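Local coordinates for ORC1-type DNA replication protein 2 (Aeropyrum pernix, PDB 1W5T) that binds DNA and takes part in regulating DNA replication, as an ATP-binding protein of the Cdc6/Orc family with an AAA+ ATPase domain and a winged-helix domain, at residues A[22-27]-A[65-70]; A[32-37]-A[52-57]; A[304-309]-A[363-368]. One frame throughout, in Å; residues are numbered along the deposited sequence.

Interaction 1: residues A[22-27]-A[65-70]. With MG (magnesium ion), chain E; ANP (phosphoaminophosphonic acid-adenylate ester), chain D.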
loop_
_atom_site.group_PDB
_atom_site.type_symbol
_atom_site.label_atom_id
_atom_site.label_comp_id
_atom_site.label_asym_id
_atom_site.label_seq_id
_atom_site.Cartn_x
_atom_site.Cartn_y
_atom_site.Cartn_z
ATOM N N PRO A 22 -14.144 12.531 6.604
ATOM C CA PRO A 22 -15.425 12.036 7.172
ATOM C C PRO A 22 -16.232 11.183 6.166
ATOM O O PRO A 22 -17.108 10.452 6.577
ATOM C CB PRO A 22 -16.211 13.315 7.500
ATOM C CG PRO A 22 -15.588 14.411 6.660
ATOM C CD PRO A 22 -14.131 13.994 6.427
ATOM N N GLU A 23 -15.936 11.311 4.868
ATOM C CA GLU A 23 -16.578 10.516 3.811
ATOM C C GLU A 23 -15.563 10.188 2.753
ATOM O O GLU A 23 -14.607 10.930 2.602
ATOM C CB GLU A 23 -17.729 11.304 3.164
ATOM C CG GLU A 23 -19.085 11.019 3.836
ATOM C CD GLU A 23 -20.285 11.297 2.934
ATOM O OE1 GLU A 23 -20.089 12.063 1.948
ATOM O OE2 GLU A 23 -21.412 10.763 3.205
ATOM N N LEU A 24 -15.752 9.112 2.005
ATOM C CA LEU A 24 -14.912 8.882 0.816
ATOM C C LEU A 24 -15.638 9.259 -0.465
ATOM O O LEU A 24 -16.801 8.932 -0.636
ATOM C CB LEU A 24 -14.439 7.438 0.699
ATOM C CG LEU A 24 -13.356 6.897 1.646
ATOM C CD1 LEU A 24 -12.952 5.476 1.235
ATOM C CD2 LEU A 24 -12.157 7.776 1.755
ATOM N N ARG A 25 -14.946 9.910 -1.390
ATOM C CA ARG A 25 -15.571 10.284 -2.665
ATOM C C ARG A 25 -15.003 9.528 -3.872
ATOM O O ARG A 25 -15.491 9.636 -5.007
ATOM C CB ARG A 25 -15.445 11.801 -2.886
ATOM C CG ARG A 25 -16.196 12.637 -1.871
ATOM C CD ARG A 25 -16.554 13.992 -2.383
ATOM N NE ARG A 25 -16.961 14.888 -1.293
ATOM C CZ ARG A 25 -16.695 16.191 -1.250
ATOM N NH1 ARG A 25 -16.008 16.767 -2.234
ATOM N NH2 ARG A 25 -17.129 16.911 -0.220
ATOM N N VAL A 26 -13.935 8.811 -3.609
ATOM C CA VAL A 26 -13.312 7.907 -4.523
ATOM C C VAL A 26 -13.078 6.693 -3.644
ATOM O O VAL A 26 -12.744 6.843 -2.477
ATOM C CB VAL A 26 -11.952 8.454 -5.030
ATOM C CG1 VAL A 26 -11.340 7.477 -6.055
ATOM C CG2 VAL A 26 -12.101 9.877 -5.633
ATOM N N ARG A 27 -13.275 5.500 -4.200
ATOM C CA ARG A 27 -13.216 4.213 -3.470
ATOM C C ARG A 27 -14.411 4.002 -2.479
ATOM O O ARG A 27 -14.383 3.123 -1.581
ATOM C CB ARG A 27 -11.821 3.991 -2.835
ATOM C CG ARG A 27 -10.616 4.190 -3.803
ATOM C CD ARG A 27 -10.630 3.286 -5.100
ATOM N NE ARG A 27 -9.475 3.537 -5.976
ATOM C CZ ARG A 27 -9.543 3.897 -7.265
ATOM N NH1 ARG A 27 -10.715 4.057 -7.895
ATOM N NH2 ARG A 27 -8.422 4.111 -7.937
ATOM N N LYS A 65 -4.524 2.324 0.427
ATOM C CA LYS A 65 -4.580 1.072 1.171
ATOM C C LYS A 65 -4.958 1.268 2.647
ATOM O O LYS A 65 -5.956 0.699 3.149
ATOM C CB LYS A 65 -3.251 0.316 1.065
ATOM C CG LYS A 65 -2.982 -0.261 -0.305
ATOM C CD LYS A 65 -1.671 -1.030 -0.391
ATOM C CE LYS A 65 -0.424 -0.224 -0.012
ATOM N NZ LYS A 65 0.120 0.667 -1.110
ATOM N N THR A 66 -4.163 2.086 3.337
ATOM C CA THR A 66 -4.380 2.348 4.748
ATOM C C THR A 66 -5.681 3.099 5.000
ATOM O O THR A 66 -6.457 2.715 5.854
ATOM C CB THR A 66 -3.147 3.080 5.339
ATOM O OG1 THR A 66 -2.001 2.243 5.175
ATOM C CG2 THR A 66 -3.258 3.222 6.839
ATOM N N THR A 67 -5.900 4.166 4.242
ATOM C CA THR A 67 -7.121 4.972 4.326
ATOM C C THR A 67 -8.393 4.170 4.095
ATOM O O THR A 67 -9.327 4.313 4.832
ATOM C CB THR A 67 -7.048 6.131 3.310
ATOM O OG1 THR A 67 -6.014 7.016 3.721
ATOM C CG2 THR A 67 -8.349 7.010 3.362
ATOM N N LEU A 68 -8.434 3.367 3.045
ATOM C CA LEU A 68 -9.592 2.501 2.807
ATOM C C LEU A 68 -9.836 1.583 3.988
ATOM O O LEU A 68 -10.975 1.390 4.397
ATOM C CB LEU A 68 -9.391 1.628 1.562
ATOM C CG LEU A 68 -10.593 0.738 1.169
ATOM C CD1 LEU A 68 -11.905 1.552 1.040
ATOM C CD2 LEU A 68 -10.287 -0.085 -0.117
ATOM N N ALA A 69 -8.774 0.993 4.527
ATOM C CA ALA A 69 -8.954 0.005 5.575
ATOM C C ALA A 69 -9.510 0.697 6.822
ATOM O O ALA A 69 -10.445 0.198 7.434
ATOM C CB ALA A 69 -7.619 -0.725 5.876
ATOM N N LYS A 70 -8.958 1.863 7.176
ATOM C CA LYS A 70 -9.414 2.519 8.385
ATOM C C LYS A 70 -10.772 3.106 8.192
ATOM O O LYS A 70 -11.595 3.023 9.083
ATOM C CB LYS A 70 -8.480 3.602 8.863
ATOM C CG LYS A 70 -7.214 3.120 9.431
ATOM C CD LYS A 70 -6.312 4.321 9.654
ATOM C CE LYS A 70 -5.311 4.030 10.751
ATOM N NZ LYS A 70 -4.236 5.031 10.648
HETATM MG MG MG E . -0.140 2.375 3.873
HETATM P PG ANP D . 1.880 3.450 1.048
HETATM O O1G ANP D . 3.098 4.391 1.433
HETATM O O2G ANP D . 1.567 2.517 2.299
HETATM O O3G ANP D . 2.149 2.579 -0.253
HETATM P PB ANP D . -1.073 3.885 0.955
HETATM O O1B ANP D . -1.400 3.067 2.268
HETATM O O2B ANP D . -1.392 2.992 -0.282
HETATM N N3B ANP D . 0.523 4.492 0.892
HETATM P PA ANP D . -2.663 6.024 2.038
HETATM O O1A ANP D . -4.039 5.363 2.519
HETATM O O2A ANP D . -1.700 6.179 3.287
HETATM O O3A ANP D . -2.001 5.212 0.808
HETATM O "O5'" ANP D . -2.973 7.422 1.294
HETATM C "C5'" ANP D . -2.079 8.461 0.862
HETATM C "C4'" ANP D . -2.794 9.784 1.154
HETATM O "O4'" ANP D . -3.907 9.960 0.268
HETATM C "C3'" ANP D . -3.418 9.828 2.547
HETATM O "O3'" ANP D . -3.367 11.151 3.001
HETATM C "C2'" ANP D . -4.878 9.447 2.338
HETATM O "O2'" ANP D . -5.799 9.898 3.331
HETATM C "C1'" ANP D . -5.147 10.069 0.975
HETATM N N9 ANP D . -6.097 9.258 0.223
HETATM C C8 ANP D . -5.797 8.092 -0.456
HETATM N N7 ANP D . -6.889 7.564 -1.061
HETATM C C5 ANP D . -7.919 8.391 -0.827
HETATM C C6 ANP D . -9.382 8.533 -1.117
HETATM N N6 ANP D . -10.071 7.628 -1.870
HETATM N N1 ANP D . -10.068 9.586 -0.592
HETATM C C2 ANP D . -9.497 10.520 0.154
HETATM N N3 ANP D . -8.186 10.501 0.503
HETATM C C4 ANP D . -7.369 9.446 0.015
HETATM O O HOH W 1 -0.178 0.228 3.825
HETATM O O HOH W 2 -0.262 4.430 4.646
#
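Leu68 turns its CG away from the backbone N (chi1 -176°) and Leu24 turns its CG away from the carbonyl carbon (chi1 -73°), which brings the two side chains together nearly at right angles, with CD1 of Leu24 4.1 Å from CD1 of Leu68. The same methyl of Leu68 rests on the backbone O of Arg27, and the other branch of Leu24, CD2, lies 3.6 Å from adenine N1 of the bound ATP analogue. Branched leucines suit this place, since one methyl can meet the helix while the other borders the base. The loop also reads the adenine by hydrogen bond: N6 donates to the O of Val26 at 2.9 Å, although the bond is somewhat bent.

The last residues of the P-loop (Walker A motif) of this AAA+ domain, Lys65 and Thr66, form the first turn of helix 65-82, and the first amides of the helix point at the phosphates. The N of Thr66 bonds to O1B, and the N of Thr67 lies 2.8 Å from O1A in a nearly straight bond (165°). O1A is gripped twice, because OG1 of Thr67 donates to it as well; that hydroxyl also receives a weak bond from ribose O2'. Lys65, bent at chi3 and chi4, folds its chain past O2B until NZ bonds to both O2B and O3G, each at 2.9 Å, a bridge between the beta and gamma phosphates that suits the length of a lysine. Thr66 places OG1 2.3 Å from the magnesium ion, which is also bound by O2G, O1B and two waters; the hydroxyl is hydrogen-bonded to Asp145 too. Back on the loop, Arg27 sends its guanidinium away from the helix to a salt bridge with Glu219, while Tyr215 and Arg227 add further hydrogen bonds to the nucleotide.

Interaction 2: residues A[32-37]-A[52-57]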
loop_
_atom_site.group_PDB
_atom_site.type_symbol
_atom_site.label_atom_id
_atom_site.label_comp_id
_atom_site.label_asym_id
_atom_site.label_seq_id
_atom_site.Cartn_x
_atom_site.Cartn_y
_atom_site.Cartn_z
ATOM N N GLU A 32 -17.861 0.362 0.848
ATOM C CA GLU A 32 -19.183 -0.198 1.159
ATOM C C GLU A 32 -19.245 -1.703 1.054
ATOM O O GLU A 32 -19.894 -2.341 1.877
ATOM C CB GLU A 32 -20.218 0.339 0.227
ATOM C CG GLU A 32 -20.101 1.821 0.065
ATOM C CD GLU A 32 -21.116 2.581 0.864
ATOM O OE1 GLU A 32 -21.105 2.438 2.119
ATOM O OE2 GLU A 32 -21.886 3.350 0.223
ATOM N N ALA A 33 -18.562 -2.245 0.045
ATOM C CA ALA A 33 -18.555 -3.670 -0.233
ATOM C C ALA A 33 -17.873 -4.408 0.878
ATOM O O ALA A 33 -18.382 -5.432 1.312
ATOM C CB ALA A 33 -17.852 -3.984 -1.580
ATOM N N LEU A 34 -16.728 -3.873 1.322
ATOM C CA LEU A 34 -15.960 -4.417 2.423
ATOM C C LEU A 34 -16.737 -4.307 3.713
ATOM O O LEU A 34 -16.769 -5.237 4.501
ATOM C CB LEU A 34 -14.663 -3.647 2.599
ATOM C CG LEU A 34 -13.402 -4.167 1.952
ATOM C CD1 LEU A 34 -12.268 -3.252 2.410
ATOM C CD2 LEU A 34 -13.132 -5.583 2.350
ATOM N N ALA A 35 -17.328 -3.143 3.946
ATOM C CA ALA A 35 -18.121 -2.949 5.156
ATOM C C ALA A 35 -19.253 -3.965 5.212
ATOM O O ALA A 35 -19.405 -4.665 6.195
ATOM C CB ALA A 35 -18.651 -1.538 5.210
ATOM N N ARG A 36 -19.989 -4.091 4.116
ATOM C CA ARG A 36 -21.078 -5.071 3.985
ATOM C C ARG A 36 -20.715 -6.531 4.248
ATOM O O ARG A 36 -21.518 -7.254 4.818
ATOM C CB ARG A 36 -21.765 -4.945 2.627
ATOM C CG ARG A 36 -23.072 -4.169 2.634
ATOM C CD ARG A 36 -23.893 -4.192 3.965
ATOM N NE ARG A 36 -24.212 -2.818 4.419
ATOM C CZ ARG A 36 -25.122 -2.484 5.345
ATOM N NH1 ARG A 36 -25.842 -3.423 5.971
ATOM N NH2 ARG A 36 -25.312 -1.193 5.654
ATOM N N ILE A 37 -19.522 -6.976 3.863
ATOM C CA ILE A 37 -19.173 -8.367 4.146
ATOM C C ILE A 37 -19.109 -8.593 5.621
ATOM O O ILE A 37 -19.660 -9.584 6.117
ATOM C CB ILE A 37 -17.869 -8.745 3.490
ATOM C CG1 ILE A 37 -18.122 -8.911 2.003
ATOM C CG2 ILE A 37 -17.256 -10.036 4.109
ATOM C CD1 ILE A 37 -16.991 -8.408 1.210
ATOM N N ASN A 52 -10.618 -10.415 5.406
ATOM C CA ASN A 52 -10.503 -9.860 4.049
ATOM C C ASN A 52 -9.163 -9.145 3.821
ATOM O O ASN A 52 -8.457 -8.830 4.748
ATOM C CB ASN A 52 -11.680 -8.931 3.747
ATOM C CG ASN A 52 -13.043 -9.625 3.881
ATOM O OD1 ASN A 52 -13.271 -10.681 3.309
ATOM N ND2 ASN A 52 -13.957 -8.999 4.617
ATOM N N MET A 53 -8.803 -8.893 2.584
ATOM C CA MET A 53 -7.551 -8.249 2.327
ATOM C C MET A 53 -7.692 -7.127 1.315
ATOM O O MET A 53 -8.465 -7.237 0.360
ATOM C CB MET A 53 -6.514 -9.264 1.841
ATOM C CG MET A 53 -5.165 -8.635 1.465
ATOM S SD MET A 53 -3.884 -9.784 0.917
ATOM C CE MET A 53 -3.320 -10.382 2.468
ATOM N N ILE A 54 -6.888 -6.087 1.516
ATOM C CA ILE A 54 -6.670 -4.989 0.577
ATOM C C ILE A 54 -5.227 -5.054 0.192
ATOM O O ILE A 54 -4.374 -5.144 1.075
ATOM C CB ILE A 54 -6.920 -3.630 1.285
ATOM C CG1 ILE A 54 -8.403 -3.468 1.682
ATOM C CG2 ILE A 54 -6.408 -2.468 0.404
ATOM C CD1 ILE A 54 -8.751 -2.227 2.649
ATOM N N TYR A 55 -4.938 -5.028 -1.103
ATOM C CA TYR A 55 -3.563 -4.837 -1.584
ATOM C C TYR A 55 -3.533 -3.798 -2.712
ATOM O O TYR A 55 -4.549 -3.480 -3.318
ATOM C CB TYR A 55 -2.899 -6.183 -2.022
ATOM C CG TYR A 55 -3.603 -6.926 -3.172
ATOM C CD1 TYR A 55 -3.085 -6.905 -4.478
ATOM C CD2 TYR A 55 -4.788 -7.649 -2.944
ATOM C CE1 TYR A 55 -3.727 -7.607 -5.539
ATOM C CE2 TYR A 55 -5.424 -8.359 -3.986
ATOM C CZ TYR A 55 -4.877 -8.315 -5.271
ATOM O OH TYR A 55 -5.513 -8.981 -6.258
ATOM N N GLY A 56 -2.358 -3.251 -2.980
ATOM C CA GLY A 56 -2.196 -2.274 -4.041
ATOM C C GLY A 56 -1.385 -2.749 -5.223
ATOM O O GLY A 56 -0.846 -3.850 -5.231
ATOM N N SER A 57 -1.304 -1.921 -6.256
ATOM C CA SER A 57 -0.464 -2.260 -7.393
ATOM C C SER A 57 0.971 -2.359 -6.943
ATOM O O SER A 57 1.399 -1.723 -5.955
ATOM C CB SER A 57 -0.634 -1.278 -8.518
ATOM O OG SER A 57 -1.986 -1.305 -8.922
#
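Leu34 divides its two methyls between two residues of the strand: CD1 meets CD1 of Ile54 at 3.7 Å, and CD2 lies 3.9 Å from CB of Asn52. The leucine and Asn52 run past one another in opposite directions, whereas Ile54 slants across the leucine's end. One turn further along the helix, Ile37 holds its CG2 anti to the backbone N, and that methyl packs against the side-chain amide of Asn52. An alanine in place of Leu34 would probably open a gap between helix and strand, leaving CD1 of Ile54 and CB of Asn52 without their partner on this helix.

Helix 32-37 lies over the strand almost antiparallel to it, their axes 10.5 Å apart and at 162°, a spacing usual for a helix packed on a sheet. The strand, 51-56, is an inner strand of the five-stranded parallel sheet of the AAA+ domain and leads into the P-loop; the helix covers part of one face of that sheet. Beta-branched Ile54 suits an extended strand, and its chain is nearly straight (chi2 170°), which carries CD1 out to the leucine.

Around this first shell, Asn52 is bonded through its backbone to Phe182 and Leu184, and Met53 to Phe208 and Leu210, which fixes the strand between its two neighbours. Phe208 also packs against both Ile37 and Asn52. Helix 65-82 shares the same layer: Thr72 touches Leu34, Val76 touches Ala35, whose small side chain suits a close approach of two helices, and Leu68 and Ala69 lie against Ile54.

Interaction 3: residues A[304-309]-A[363-368]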
loop_
_atom_site.group_PDB
_atom_site.type_symbol
_atom_site.label_atom_id
_atom_site.label_comp_id
_atom_site.label_asym_id
_atom_site.label_seq_id
_atom_site.Cartn_x
_atom_site.Cartn_y
_atom_site.Cartn_z
ATOM N N GLU A 304 17.866 -4.141 -4.605
ATOM C CA GLU A 304 18.872 -4.912 -3.887
ATOM C C GLU A 304 18.554 -6.396 -3.862
ATOM O O GLU A 304 19.457 -7.215 -3.776
ATOM C CB GLU A 304 18.983 -4.408 -2.440
ATOM C CG GLU A 304 19.541 -2.994 -2.291
ATOM C CD GLU A 304 19.870 -2.571 -0.851
ATOM O OE1 GLU A 304 19.125 -2.899 0.124
ATOM O OE2 GLU A 304 20.891 -1.866 -0.700
ATOM N N ALA A 305 17.268 -6.738 -3.909
ATOM C CA ALA A 305 16.832 -8.126 -3.981
ATOM C C ALA A 305 17.054 -8.735 -5.358
ATOM O O ALA A 305 16.986 -9.942 -5.530
ATOM C CB ALA A 305 15.363 -8.244 -3.610
ATOM N N LEU A 306 17.315 -7.907 -6.347
ATOM C CA LEU A 306 17.474 -8.399 -7.718
ATOM C C LEU A 306 18.917 -8.849 -7.966
ATOM O O LEU A 306 19.831 -8.225 -7.478
ATOM C CB LEU A 306 17.114 -7.265 -8.690
ATOM C CG LEU A 306 15.740 -7.255 -9.339
ATOM C CD1 LEU A 306 14.639 -7.911 -8.424
ATOM C CD2 LEU A 306 15.364 -5.845 -9.899
ATOM N N SER A 307 19.099 -9.913 -8.736
ATOM C CA SER A 307 20.388 -10.317 -9.276
ATOM C C SER A 307 21.022 -9.306 -10.272
ATOM O O SER A 307 20.332 -8.539 -10.928
ATOM C CB SER A 307 20.249 -11.694 -9.919
ATOM O OG SER A 307 20.064 -11.624 -11.320
ATOM N N ILE A 308 22.344 -9.312 -10.341
ATOM C CA ILE A 308 23.145 -8.392 -11.153
ATOM C C ILE A 308 22.611 -8.334 -12.571
ATOM O O ILE A 308 22.591 -7.301 -13.219
ATOM C CB ILE A 308 24.625 -8.894 -11.201
ATOM C CG1 ILE A 308 25.247 -8.915 -9.813
ATOM C CG2 ILE A 308 25.472 -8.048 -12.110
ATOM C CD1 ILE A 308 26.568 -9.674 -9.756
ATOM N N HIS A 309 22.153 -9.486 -13.028
ATOM C CA HIS A 309 21.795 -9.653 -14.404
ATOM C C HIS A 309 20.471 -9.027 -14.754
ATOM O O HIS A 309 20.366 -8.378 -15.790
ATOM C CB HIS A 309 21.959 -11.107 -14.804
ATOM C CG HIS A 309 23.369 -11.420 -15.195
ATOM N ND1 HIS A 309 23.835 -11.249 -16.483
ATOM C CD2 HIS A 309 24.444 -11.769 -14.449
ATOM C CE1 HIS A 309 25.126 -11.527 -16.522
ATOM N NE2 HIS A 309 25.519 -11.848 -15.302
ATOM N N THR A 363 9.054 -7.538 -15.413
ATOM C CA THR A 363 7.716 -7.163 -15.807
ATOM C C THR A 363 6.726 -7.340 -14.649
ATOM O O THR A 363 5.919 -6.453 -14.366
ATOM C CB THR A 363 7.271 -7.980 -17.048
ATOM O OG1 THR A 363 7.894 -7.416 -18.206
ATOM C CG2 THR A 363 5.783 -7.799 -17.310
ATOM N N SER A 364 6.810 -8.482 -13.986
ATOM C CA SER A 364 5.896 -8.794 -12.896
ATOM C C SER A 364 6.122 -7.899 -11.693
ATOM O O SER A 364 5.226 -7.758 -10.849
ATOM C CB SER A 364 6.000 -10.256 -12.501
ATOM O OG SER A 364 7.176 -10.479 -11.814
ATOM N N LEU A 365 7.295 -7.268 -11.623
ATOM C CA LEU A 365 7.583 -6.361 -10.512
ATOM C C LEU A 365 7.064 -4.982 -10.862
ATOM O O LEU A 365 7.226 -4.047 -10.078
ATOM C CB LEU A 365 9.075 -6.282 -10.158
ATOM C CG LEU A 365 9.759 -7.397 -9.345
ATOM C CD1 LEU A 365 11.297 -7.287 -9.434
ATOM C CD2 LEU A 365 9.320 -7.444 -7.869
ATOM N N GLY A 366 6.462 -4.878 -12.047
ATOM C CA GLY A 366 5.932 -3.632 -12.555
ATOM C C GLY A 366 6.968 -2.607 -12.951
ATOM O O GLY A 366 6.637 -1.443 -13.158
ATOM N N LEU A 367 8.221 -3.022 -13.037
ATOM C CA LEU A 367 9.310 -2.092 -13.350
ATOM C C LEU A 367 9.361 -1.769 -14.841
ATOM O O LEU A 367 9.808 -0.700 -15.232
ATOM C CB LEU A 367 10.670 -2.639 -12.904
ATOM C CG LEU A 367 10.899 -2.661 -11.401
ATOM C CD1 LEU A 367 12.159 -3.441 -11.054
ATOM C CD2 LEU A 367 10.948 -1.220 -10.870
ATOM N N VAL A 368 8.915 -2.720 -15.658
ATOM C CA VAL A 368 8.979 -2.578 -17.093
ATOM C C VAL A 368 7.665 -3.043 -17.689
ATOM O O VAL A 368 7.101 -4.037 -17.240
ATOM C CB VAL A 368 10.248 -3.306 -17.718
ATOM C CG1 VAL A 368 11.399 -3.371 -16.755
ATOM C CG2 VAL A 368 9.953 -4.689 -18.247
#
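Leu306 and Leu365 meet methyl to methyl, CD1 to CD1 at 3.5 Å, each side chain reaching toward the other tip to tip. This is the close half of the contact. The other branch of Leu306, CD2, approaches CD1 of Leu367 at a slacker 4.2 Å, again tip to tip, so a single leucine bridges to two residues on either side of Gly366. The first torsion of Leu365 sets CG anti to the carbonyl carbon (chi1 -78°), which points CD1 toward Leu306; the backbones stay well apart, with the CA atoms of Leu306 and Leu365 10.5 Å from each other.

Both segments belong to the C-terminal winged-helix domain, and the contact joins the loop entering helix 308-322 to the turn that leads from helix 352-364 into strand 368-372. Each is shaped by a helix end. Ser307 is the N-cap of helix 308-322, its OG accepting a weak bond from the N of His309, a short hydroxyl well suited to the role. Gly366 ends helix 352-364 in a Schellman motif, where its positive phi (70°) suits a residue without a side chain.

Leu306 and Leu365 are buried, while Leu367 is partly exposed and also packs on Leu314 and Leu390. Glu304, Ala305 and Ser364, which take no part in the contact, are exposed; OG of Ser364 bonds back to the O of His361.

From the N terminus, loop 22-27 comes first, and interaction 1 closes the chain back on it when helix 65-82 begins. Inside that loop sits the smaller one of interaction 2, in which strand 51-56 returns beneath helix 28-43. The two touch, because the start of helix 65-82 packs on strand 51-56, so nucleotide loop, covering helix and central sheet form one continuous piece. Interaction 3 comes later in series and crosses neither. It closes a loop of its own within the winged-helix domain, on the opposite side of the chain's centre, its centre about 31 Å from that of interaction 1.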